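Local structure of acyl-coenzyme A oxidase (Caenorhabditis elegans, 5K3J) at residues Glu488-Arg493 with Thr572-Phe577; Lys448-Ile453 with Gln494-Thr499. The protein catalyses the FAD-dependent first step of peroxisomal beta-oxidation of ascaroside pheromone precursors, desaturating the five-carbon omega side chain of their CoA thioesters with O2 as electron acceptor. All coordinates share one frame; numbering follows the deposited sequence.

Contact 1 (Glu488-Arg493 with Thr572-Phe577); sequences ENMARR and TYALEF. With ATP (adenosine-5'-triphosphate), chain D.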
ATOM      1  N   GLU A 488       6.577  -0.250  29.509  1.00 70.66           N
ATOM      2  CA  GLU A 488       6.691   0.981  30.278  1.00 66.28           C
ATOM      3  C   GLU A 488       8.102   1.504  30.138  1.00 61.04           C
ATOM      4  O   GLU A 488       8.319   2.700  29.950  1.00 58.23           O
ATOM      5  CB  GLU A 488       6.352   0.758  31.744  1.00 72.52           C
ATOM      6  CG  GLU A 488       4.873   0.642  32.019  1.00 80.04           C
ATOM      7  CD  GLU A 488       4.588   0.563  33.497  1.00 84.42           C
ATOM      8  OE1 GLU A 488       5.564   0.600  34.276  1.00 86.71           O
ATOM      9  OE2 GLU A 488       3.403   0.464  33.884  1.00 79.83           O
ATOM     10  N   ASN A 489       9.061   0.587  30.225  1.00 75.28           N
ATOM     11  CA  ASN A 489      10.419   0.862  29.783  1.00 81.15           C
ATOM     12  C   ASN A 489      10.389   1.001  28.261  1.00 85.02           C
ATOM     13  O   ASN A 489       9.308   1.063  27.672  1.00 93.26           O
ATOM     14  CB  ASN A 489      11.382  -0.240  30.228  1.00 82.68           C
ATOM     15  CG  ASN A 489      11.226  -0.594  31.699  1.00 82.93           C
ATOM     16  OD1 ASN A 489      11.673   0.139  32.582  1.00 86.64           O
ATOM     17  ND2 ASN A 489      10.593  -1.730  31.966  1.00 81.27           N
ATOM     18  N   MET A 490      11.553   1.048  27.619  1.00 78.30           N
ATOM     19  CA  MET A 490      11.635   1.378  26.190  1.00 75.59           C
ATOM     20  C   MET A 490      11.004   2.740  25.917  1.00 73.82           C
ATOM     21  O   MET A 490      11.678   3.683  25.505  1.00 73.99           O
ATOM     22  CB  MET A 490      10.946   0.322  25.314  1.00 71.19           C
ATOM     23  CG  MET A 490      11.459  -1.089  25.450  1.00 69.34           C
ATOM     24  SD  MET A 490      10.666  -2.155  24.225  1.00 70.58           S
ATOM     25  CE  MET A 490       9.023  -2.327  24.905  1.00 72.52           C
ATOM     26  N   ALA A 491       9.692   2.816  26.134  1.00 53.80           N
ATOM     27  CA  ALA A 491       8.937   4.061  26.049  1.00 58.49           C
ATOM     28  C   ALA A 491       9.570   5.149  26.910  1.00 61.11           C
ATOM     29  O   ALA A 491      10.082   6.140  26.390  1.00 69.09           O
ATOM     30  CB  ALA A 491       7.494   3.831  26.472  1.00 57.38           C
ATOM     31  N   ARG A 492       9.524   4.953  28.226  1.00 70.42           N
ATOM     32  CA  ARG A 492      10.154   5.857  29.186  1.00 70.39           C
ATOM     33  C   ARG A 492      11.605   6.127  28.817  1.00 63.53           C
ATOM     34  O   ARG A 492      12.071   7.266  28.873  1.00 61.47           O
ATOM     35  CB  ARG A 492      10.080   5.272  30.596  1.00 72.25           C
ATOM     36  CG  ARG A 492      10.862   6.052  31.641  1.00 72.03           C
ATOM     37  CD  ARG A 492      11.005   5.264  32.941  1.00 72.77           C
ATOM     38  NE  ARG A 492       9.725   4.762  33.436  1.00 69.09           N
ATOM     39  CZ  ARG A 492       9.367   3.482  33.418  1.00 65.63           C
ATOM     40  NH1 ARG A 492      10.196   2.565  32.932  1.00 67.10           N
ATOM     41  NH2 ARG A 492       8.183   3.114  33.889  1.00 60.46           N
ATOM     42  N   ARG A 493      12.307   5.059  28.446  1.00 74.66           N
ATOM     43  CA  ARG A 493      13.692   5.134  27.992  1.00 76.95           C
ATOM     44  C   ARG A 493      13.838   6.156  26.871  1.00 80.31           C
ATOM     45  O   ARG A 493      14.512   7.174  27.027  1.00 76.54           O
ATOM     46  CB  ARG A 493      14.166   3.759  27.511  1.00 79.30           C
ATOM     47  CG  ARG A 493      15.572   3.358  27.943  1.00 76.56           C
ATOM     48  CD  ARG A 493      16.653   4.150  27.224  1.00 74.89           C
ATOM     49  NE  ARG A 493      17.135   5.265  28.034  1.00 77.43           N
ATOM     50  CZ  ARG A 493      18.295   5.883  27.838  1.00 76.48           C
ATOM     51  NH1 ARG A 493      18.652   6.890  28.624  1.00 78.26           N
ATOM     52  NH2 ARG A 493      19.102   5.493  26.859  1.00 76.61           N
ATOM     53  N   THR A 572      14.951  -3.999  19.506  1.00 46.14           N
ATOM     54  CA  THR A 572      16.067  -3.053  19.513  1.00 47.07           C
ATOM     55  C   THR A 572      15.990  -2.078  20.690  1.00 49.63           C
ATOM     56  O   THR A 572      17.012  -1.687  21.256  1.00 51.28           O
ATOM     57  CB  THR A 572      16.110  -2.274  18.182  1.00 42.80           C
ATOM     58  OG1 THR A 572      16.462  -3.175  17.125  1.00 42.12           O
ATOM     59  CG2 THR A 572      17.121  -1.138  18.232  1.00 42.10           C
ATOM     60  N   TYR A 573      14.771  -1.717  21.070  1.00 69.56           N
ATOM     61  CA  TYR A 573      14.548  -0.881  22.242  1.00 78.96           C
ATOM     62  C   TYR A 573      14.471  -1.721  23.516  1.00 85.49           C
ATOM     63  O   TYR A 573      14.808  -1.250  24.601  1.00 93.40           O
ATOM     64  CB  TYR A 573      13.265  -0.062  22.082  1.00 80.14           C
ATOM     65  CG  TYR A 573      13.290   0.898  20.918  1.00 76.88           C
ATOM     66  CD1 TYR A 573      14.256   1.891  20.836  1.00 71.90           C
ATOM     67  CD2 TYR A 573      12.338   0.826  19.908  1.00 76.72           C
ATOM     68  CE1 TYR A 573      14.284   2.775  19.777  1.00 72.82           C
ATOM     69  CE2 TYR A 573      12.357   1.709  18.845  1.00 79.60           C
ATOM     70  CZ  TYR A 573      13.332   2.681  18.785  1.00 77.43           C
ATOM     71  OH  TYR A 573      13.354   3.560  17.728  1.00 73.68           O
ATOM     72  N   ALA A 574      14.028  -2.967  23.372  1.00 59.44           N
ATOM     73  CA  ALA A 574      13.786  -3.843  24.517  1.00 60.64           C
ATOM     74  C   ALA A 574      15.036  -4.578  24.982  1.00 64.03           C
ATOM     75  O   ALA A 574      14.958  -5.437  25.859  1.00 65.21           O
ATOM     76  CB  ALA A 574      12.700  -4.856  24.185  1.00 61.30           C
ATOM     77  N   LEU A 575      16.184  -4.253  24.400  1.00 87.96           N
ATOM     78  CA  LEU A 575      17.410  -4.969  24.730  1.00 87.78           C
ATOM     79  C   LEU A 575      18.311  -4.177  25.672  1.00 90.27           C
ATOM     80  O   LEU A 575      19.430  -4.595  25.971  1.00 92.81           O
ATOM     81  CB  LEU A 575      18.159  -5.343  23.454  1.00 82.32           C
ATOM     82  CG  LEU A 575      17.432  -6.412  22.632  1.00 83.56           C
ATOM     83  CD1 LEU A 575      18.159  -6.714  21.329  1.00 87.79           C
ATOM     84  CD2 LEU A 575      17.219  -7.681  23.448  1.00 81.86           C
ATOM     85  N   GLU A 576      17.820  -3.034  26.137  1.00136.65           N
ATOM     86  CA  GLU A 576      18.436  -2.346  27.264  1.00133.44           C
ATOM     87  C   GLU A 576      18.009  -3.049  28.542  1.00129.98           C
ATOM     88  O   GLU A 576      18.608  -2.862  29.601  1.00124.35           O
ATOM     89  CB  GLU A 576      18.030  -0.872  27.316  1.00133.06           C
ATOM     90  CG  GLU A 576      18.920   0.071  26.536  1.00133.25           C
ATOM     91  CD  GLU A 576      18.176   0.778  25.425  1.00137.16           C
ATOM     92  OE1 GLU A 576      18.836   1.415  24.577  1.00127.43           O
ATOM     93  OE2 GLU A 576      16.930   0.695  25.400  1.00140.90           O
ATOM     94  N   PHE A 577      16.967  -3.867  28.426  1.00 93.55           N
ATOM     95  CA  PHE A 577      16.308  -4.450  29.586  1.00 95.45           C
ATOM     96  C   PHE A 577      16.176  -5.972  29.509  1.00 91.60           C
ATOM     97  O   PHE A 577      15.701  -6.600  30.453  1.00 87.98           O
ATOM     98  CB  PHE A 577      14.918  -3.831  29.761  1.00 94.23           C
ATOM     99  CG  PHE A 577      14.933  -2.341  29.965  1.00106.10           C
ATOM    100  CD1 PHE A 577      14.925  -1.805  31.241  1.00110.95           C
ATOM    101  CD2 PHE A 577      14.943  -1.477  28.881  1.00109.77           C
ATOM    102  CE1 PHE A 577      14.935  -0.440  31.435  1.00111.83           C
ATOM    103  CE2 PHE A 577      14.954  -0.108  29.068  1.00111.14           C
ATOM    104  CZ  PHE A 577      14.950   0.410  30.346  1.00111.96           C
TER
HETATM  105  PG  ATP D 702      11.247   2.057  15.069  1.00 59.59           P
HETATM  106  O1G ATP D 702      11.358   2.940  16.288  1.00 56.67           O
HETATM  107  O2G ATP D 702      12.490   2.038  14.208  1.00 57.30           O
HETATM  108  O3G ATP D 702      10.649   0.696  15.338  1.00 55.49           O
HETATM  109  PB  ATP D 702       9.884   2.354  12.639  1.00 62.02           P
HETATM  110  O1B ATP D 702       8.485   1.791  12.531  1.00 53.05           O
HETATM  111  O2B ATP D 702      11.061   1.541  12.153  1.00 59.57           O
HETATM  112  O3B ATP D 702      10.140   2.804  14.164  1.00 62.15           O
HETATM  113  PA  ATP D 702      11.294   4.477  11.527  1.00 50.60           P
HETATM  114  O1A ATP D 702      11.392   5.799  12.254  1.00 43.74           O
HETATM  115  O2A ATP D 702      12.383   3.443  11.694  1.00 45.88           O
HETATM  116  O3A ATP D 702       9.891   3.787  11.909  1.00 51.54           O
HETATM  117  O5' ATP D 702      11.103   4.764   9.958  1.00 52.01           O
HETATM  118  C5' ATP D 702      10.816   3.697   9.055  1.00 44.70           C
HETATM  119  C4' ATP D 702       9.817   4.234   8.045  1.00 44.88           C
HETATM  120  O4' ATP D 702       8.473   4.013   8.489  1.00 43.77           O
HETATM  121  C3' ATP D 702      10.015   5.731   7.886  1.00 44.37           C
HETATM  122  O3' ATP D 702      10.235   6.043   6.510  1.00 41.39           O
HETATM  123  C2' ATP D 702       8.725   6.356   8.373  1.00 43.42           C
HETATM  124  O2' ATP D 702       8.310   7.432   7.531  1.00 47.76           O
HETATM  125  C1' ATP D 702       7.716   5.218   8.349  1.00 42.22           C
HETATM  126  N9  ATP D 702       6.724   5.333   9.448  1.00 46.01           N
HETATM  127  C8  ATP D 702       6.935   4.996  10.732  1.00 45.83           C
HETATM  128  N7  ATP D 702       5.831   5.214  11.489  1.00 48.05           N
HETATM  129  C5  ATP D 702       4.877   5.702  10.678  1.00 42.58           C
HETATM  130  C6  ATP D 702       3.473   6.148  10.831  1.00 41.20           C
HETATM  131  N6  ATP D 702       2.846   6.113  12.034  1.00 43.15           N
HETATM  132  N1  ATP D 702       2.837   6.586   9.721  1.00 40.06           N
HETATM  133  C2  ATP D 702       3.445   6.625   8.520  1.00 41.86           C
HETATM  134  N3  ATP D 702       4.715   6.240   8.311  1.00 41.09           N
HETATM  135  C4  ATP D 702       5.470   5.776   9.333  1.00 44.78           C

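Contact 2 (Lys448-Ile453 with Gln494-Thr499); sequences KSVELI and QAWKAT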
ATOM      1  N   LYS A 448       6.935  17.852  27.342  1.00 64.34           N
ATOM      2  CA  LYS A 448       6.364  18.615  28.443  1.00 67.83           C
ATOM      3  C   LYS A 448       6.059  17.718  29.640  1.00 68.98           C
ATOM      4  O   LYS A 448       6.133  18.161  30.783  1.00 72.57           O
ATOM      5  CB  LYS A 448       5.099  19.352  27.981  1.00 66.41           C
ATOM      6  CG  LYS A 448       3.817  18.522  27.963  1.00 66.32           C
ATOM      7  CD  LYS A 448       2.988  18.778  29.219  1.00 67.80           C
ATOM      8  CE  LYS A 448       1.726  17.933  29.268  1.00 68.37           C
ATOM      9  NZ  LYS A 448       1.011  18.133  30.562  1.00 64.85           N
ATOM     10  N   SER A 449       5.708  16.462  29.377  1.00 56.17           N
ATOM     11  CA  SER A 449       5.447  15.514  30.453  1.00 52.23           C
ATOM     12  C   SER A 449       6.754  15.174  31.156  1.00 60.51           C
ATOM     13  O   SER A 449       6.822  15.171  32.385  1.00 71.96           O
ATOM     14  CB  SER A 449       4.766  14.248  29.927  1.00 49.51           C
ATOM     15  OG  SER A 449       3.358  14.415  29.842  1.00 47.04           O
ATOM     16  N   VAL A 450       7.790  14.889  30.371  1.00 51.01           N
ATOM     17  CA  VAL A 450       9.134  14.737  30.915  1.00 48.78           C
ATOM     18  C   VAL A 450       9.587  16.056  31.526  1.00 51.46           C
ATOM     19  O   VAL A 450      10.019  16.097  32.677  1.00 50.60           O
ATOM     20  CB  VAL A 450      10.146  14.294  29.843  1.00 45.35           C
ATOM     21  CG1 VAL A 450      11.565  14.374  30.389  1.00 45.93           C
ATOM     22  CG2 VAL A 450       9.836  12.888  29.383  1.00 44.24           C
ATOM     23  N   GLU A 451       9.467  17.137  30.757  1.00 73.45           N
ATOM     24  CA  GLU A 451       9.793  18.476  31.251  1.00 73.24           C
ATOM     25  C   GLU A 451       8.836  18.891  32.358  1.00 74.68           C
ATOM     26  O   GLU A 451       8.091  19.859  32.210  1.00 79.10           O
ATOM     27  CB  GLU A 451       9.746  19.515  30.131  1.00 71.58           C
ATOM     28  CG  GLU A 451      11.022  19.621  29.308  1.00 73.05           C
ATOM     29  CD  GLU A 451      11.147  20.970  28.627  1.00 74.63           C
ATOM     30  OE1 GLU A 451      10.099  21.586  28.344  1.00 83.34           O
ATOM     31  OE2 GLU A 451      12.286  21.421  28.382  1.00 70.56           O
ATOM     32  N   LEU A 452       8.868  18.152  33.460  1.00 56.52           N
ATOM     33  CA  LEU A 452       8.025  18.404  34.619  1.00 54.85           C
ATOM     34  C   LEU A 452       8.547  17.605  35.802  1.00 62.75           C
ATOM     35  O   LEU A 452       7.908  17.557  36.850  1.00 68.39           O
ATOM     36  CB  LEU A 452       6.567  18.021  34.341  1.00 47.82           C
ATOM     37  CG  LEU A 452       5.568  19.065  33.836  1.00 44.93           C
ATOM     38  CD1 LEU A 452       4.150  18.510  33.884  1.00 43.29           C
ATOM     39  CD2 LEU A 452       5.670  20.354  34.629  1.00 45.46           C
ATOM     40  N   ILE A 453       9.707  16.976  35.625  1.00 73.65           N
ATOM     41  CA  ILE A 453      10.200  15.986  36.580  1.00 71.48           C
ATOM     42  C   ILE A 453      11.575  16.376  37.136  1.00 72.38           C
ATOM     43  O   ILE A 453      11.989  15.892  38.193  1.00 78.60           O
ATOM     44  CB  ILE A 453      10.248  14.583  35.930  1.00 74.63           C
ATOM     45  CG1 ILE A 453       8.920  14.295  35.225  1.00 74.28           C
ATOM     46  CG2 ILE A 453      10.537  13.501  36.964  1.00 72.95           C
ATOM     47  CD1 ILE A 453       8.751  12.871  34.769  1.00 74.95           C
ATOM     48  N   GLN A 494      13.189   5.874  25.746  1.00 64.91           N
ATOM     49  CA  GLN A 494      13.262   6.721  24.562  1.00 65.11           C
ATOM     50  C   GLN A 494      12.739   8.126  24.828  1.00 65.45           C
ATOM     51  O   GLN A 494      13.306   9.102  24.336  1.00 67.43           O
ATOM     52  CB  GLN A 494      12.479   6.086  23.413  1.00 62.57           C
ATOM     53  CG  GLN A 494      12.516   6.865  22.107  1.00 57.93           C
ATOM     54  CD  GLN A 494      13.886   6.868  21.467  1.00 60.19           C
ATOM     55  OE1 GLN A 494      14.649   5.912  21.604  1.00 63.59           O
ATOM     56  NE2 GLN A 494      14.208   7.948  20.766  1.00 57.00           N
ATOM     57  N   ALA A 495      11.654   8.219  25.595  1.00 77.91           N
ATOM     58  CA  ALA A 495      11.030   9.501  25.920  1.00 82.27           C
ATOM     59  C   ALA A 495      12.039  10.482  26.509  1.00 81.76           C
ATOM     60  O   ALA A 495      12.178  11.607  26.029  1.00 89.66           O
ATOM     61  CB  ALA A 495       9.868   9.296  26.884  1.00 79.50           C
ATOM     62  N   TRP A 496      12.737  10.047  27.554  1.00 71.29           N
ATOM     63  CA  TRP A 496      13.818  10.827  28.142  1.00 74.74           C
ATOM     64  C   TRP A 496      14.970  10.994  27.159  1.00 71.72           C
ATOM     65  O   TRP A 496      15.503  12.091  26.987  1.00 70.90           O
ATOM     66  CB  TRP A 496      14.323  10.161  29.423  1.00 76.16           C
ATOM     67  CG  TRP A 496      13.460  10.404  30.612  1.00 73.65           C
ATOM     68  CD1 TRP A 496      12.393   9.657  31.019  1.00 68.19           C
ATOM     69  CD2 TRP A 496      13.596  11.465  31.563  1.00 71.97           C
ATOM     70  NE1 TRP A 496      11.854  10.191  32.163  1.00 75.06           N
ATOM     71  CE2 TRP A 496      12.574  11.302  32.518  1.00 74.98           C
ATOM     72  CE3 TRP A 496      14.481  12.539  31.700  1.00 65.65           C
ATOM     73  CZ2 TRP A 496      12.411  12.171  33.594  1.00 68.56           C
ATOM     74  CZ3 TRP A 496      14.319  13.400  32.768  1.00 63.39           C
ATOM     75  CH2 TRP A 496      13.292  13.211  33.702  1.00 65.23           C
ATOM     76  N   LYS A 497      15.337   9.891  26.517  1.00 57.34           N
ATOM     77  CA  LYS A 497      16.461   9.850  25.588  1.00 53.25           C
ATOM     78  C   LYS A 497      16.308  10.870  24.464  1.00 49.36           C
ATOM     79  O   LYS A 497      17.285  11.487  24.043  1.00 46.69           O
ATOM     80  CB  LYS A 497      16.604   8.442  25.003  1.00 54.74           C
ATOM     81  CG  LYS A 497      17.975   8.108  24.429  1.00 53.27           C
ATOM     82  CD  LYS A 497      18.025   8.290  22.923  1.00 49.48           C
ATOM     83  CE  LYS A 497      19.349   7.794  22.374  1.00 52.87           C
ATOM     84  NZ  LYS A 497      19.561   6.340  22.629  1.00 53.05           N
ATOM     85  N   ALA A 498      15.081  11.045  23.985  1.00 67.62           N
ATOM     86  CA  ALA A 498      14.821  11.986  22.902  1.00 69.07           C
ATOM     87  C   ALA A 498      14.693  13.414  23.429  1.00 62.66           C
ATOM     88  O   ALA A 498      15.153  14.363  22.793  1.00 60.08           O
ATOM     89  CB  ALA A 498      13.566  11.585  22.138  1.00 68.36           C
ATOM     90  N   THR A 499      14.073  13.559  24.596  1.00 61.47           N
ATOM     91  CA  THR A 499      13.872  14.874  25.194  1.00 63.19           C
ATOM     92  C   THR A 499      15.207  15.544  25.520  1.00 62.72           C
ATOM     93  O   THR A 499      15.411  16.719  25.208  1.00 61.89           O
ATOM     94  CB  THR A 499      13.014  14.786  26.475  1.00 59.55           C
ATOM     95  OG1 THR A 499      11.680  14.387  26.135  1.00 59.98           O
ATOM     96  CG2 THR A 499      12.967  16.134  27.184  1.00 57.77           C
TER

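Contact 1 (Glu488-Arg493 with Thr572-Phe577)
Asn-489 packs over one face of Phe-577. Its CB sits over the middle of the ring, 3.6 Å from the centroid and 11° off the normal, a CH-pi contact. The amide continues across the same ring, its plane tilted 29° from that of the phenyl in a stacked arrangement, and OD1 comes 3.5 Å from CE1 of Phe-577. Arg-493 uses a different part of that phenyl: its CG approaches in the ring plane, at the edge, 3.7 Å from CE2 of Phe-577. Phe-577 is thereby met on a face and along an edge by two residues of one helix.

Apolar contact continues at Met-490. SD lies anti along chi2, which carries it out to the methyl of Ala-574, 3.4 Å from CB of that residue, and CG of Met-490 packs 4.0 Å from CB of Tyr-573. Val-570 also touches this methionine.

Charge plays a looser part. Arg-493 and Glu-576 cross at about a right angle, yet NH2 of Arg-493 and OE1 of Glu-576 remain 4.7 Å apart, too far for a salt bridge; Glu-576 is poorly ordered.

The hydrogen bond that matters for ligand binding points out of the contact. With CG set beside its backbone N (chi1 -62°), the ring of Tyr-573 leads away from residues 488-493, and its OH donates to O1G of ATP at 2.5 Å, the oxygen lying in the ring plane. Arg-528 and, from the second subunit, His-340 and Gln-402 also bond this nucleotide, which is shared across the dimer.

The chemistry divides the work: dispersion and CH-pi contacts hold residues 573-577 against helix 481-507, while the phenol at the start of that stretch supplies a directional bond to the gamma-phosphate.

Contact 2 (Lys448-Ile453 with Gln494-Thr499)
Val-450 puts one methyl, CG1, squarely over the six-membered ring of Trp-496, 3.6 Å from its centroid and 6° off the normal. This is a CH-pi contact, and it follows from CG1 being anti to the backbone N (chi1 170°), which sends that branch out to the indole. The same methyl reaches Thr-499, tip to tip, with CG1 of Val-450 3.9 Å from CG2 of Thr-499. The other branch, CG2, packs more loosely on Ala-495. Ile-453 adds a second approach to the indole, its CD1 coming obliquely to within 3.9 Å of CZ2 of Trp-496.

In the fold, this is where the last turn of helix 435-450, which lies largely in the C-alpha1 family region, meets the flank of helix 481-507 in the C-terminal acyl-CoA oxidase family region. Glu-451, the first residue to leave helical geometry, is the centre of an inverse gamma turn, and the chain comes round so that Ile-453, like Val-450, faces Trp-496.

On helix 481-507, Thr-499 OG1 donates to the carbonyl O of Ala-495 at 2.8 Å, tilted 29° from the carbonyl plane, while the backbone N of Thr-499 reaches this oxygen from the opposite face. Two donors from one residue grip Ala-495 O; the hydroxyl bond holds the side chain with CG2 turned to Val-450. Elsewhere on this helix, Lys-497 NZ forms a salt bridge to Asp-584 of the second subunit.

From the N terminus, the chain first runs down helix 435-450 into 448-453, then crosses 27 residues without regular helix or strand before helix 481-507 begins. Residues 488-493 come first on that helix and wait for 572-577; residues 494-499 follow directly and close contact 2 at once. Contact 1 closes later, after the chain has passed through helices 512-518, 520-543 and 549-569. The two loops therefore cross rather than nest. Helix 481-507 is common to both, tying helix 435-450 to the short helix 571-574. The centres lie 14 Å apart, and the contacts touch where Tyr-573 packs on Gln-494.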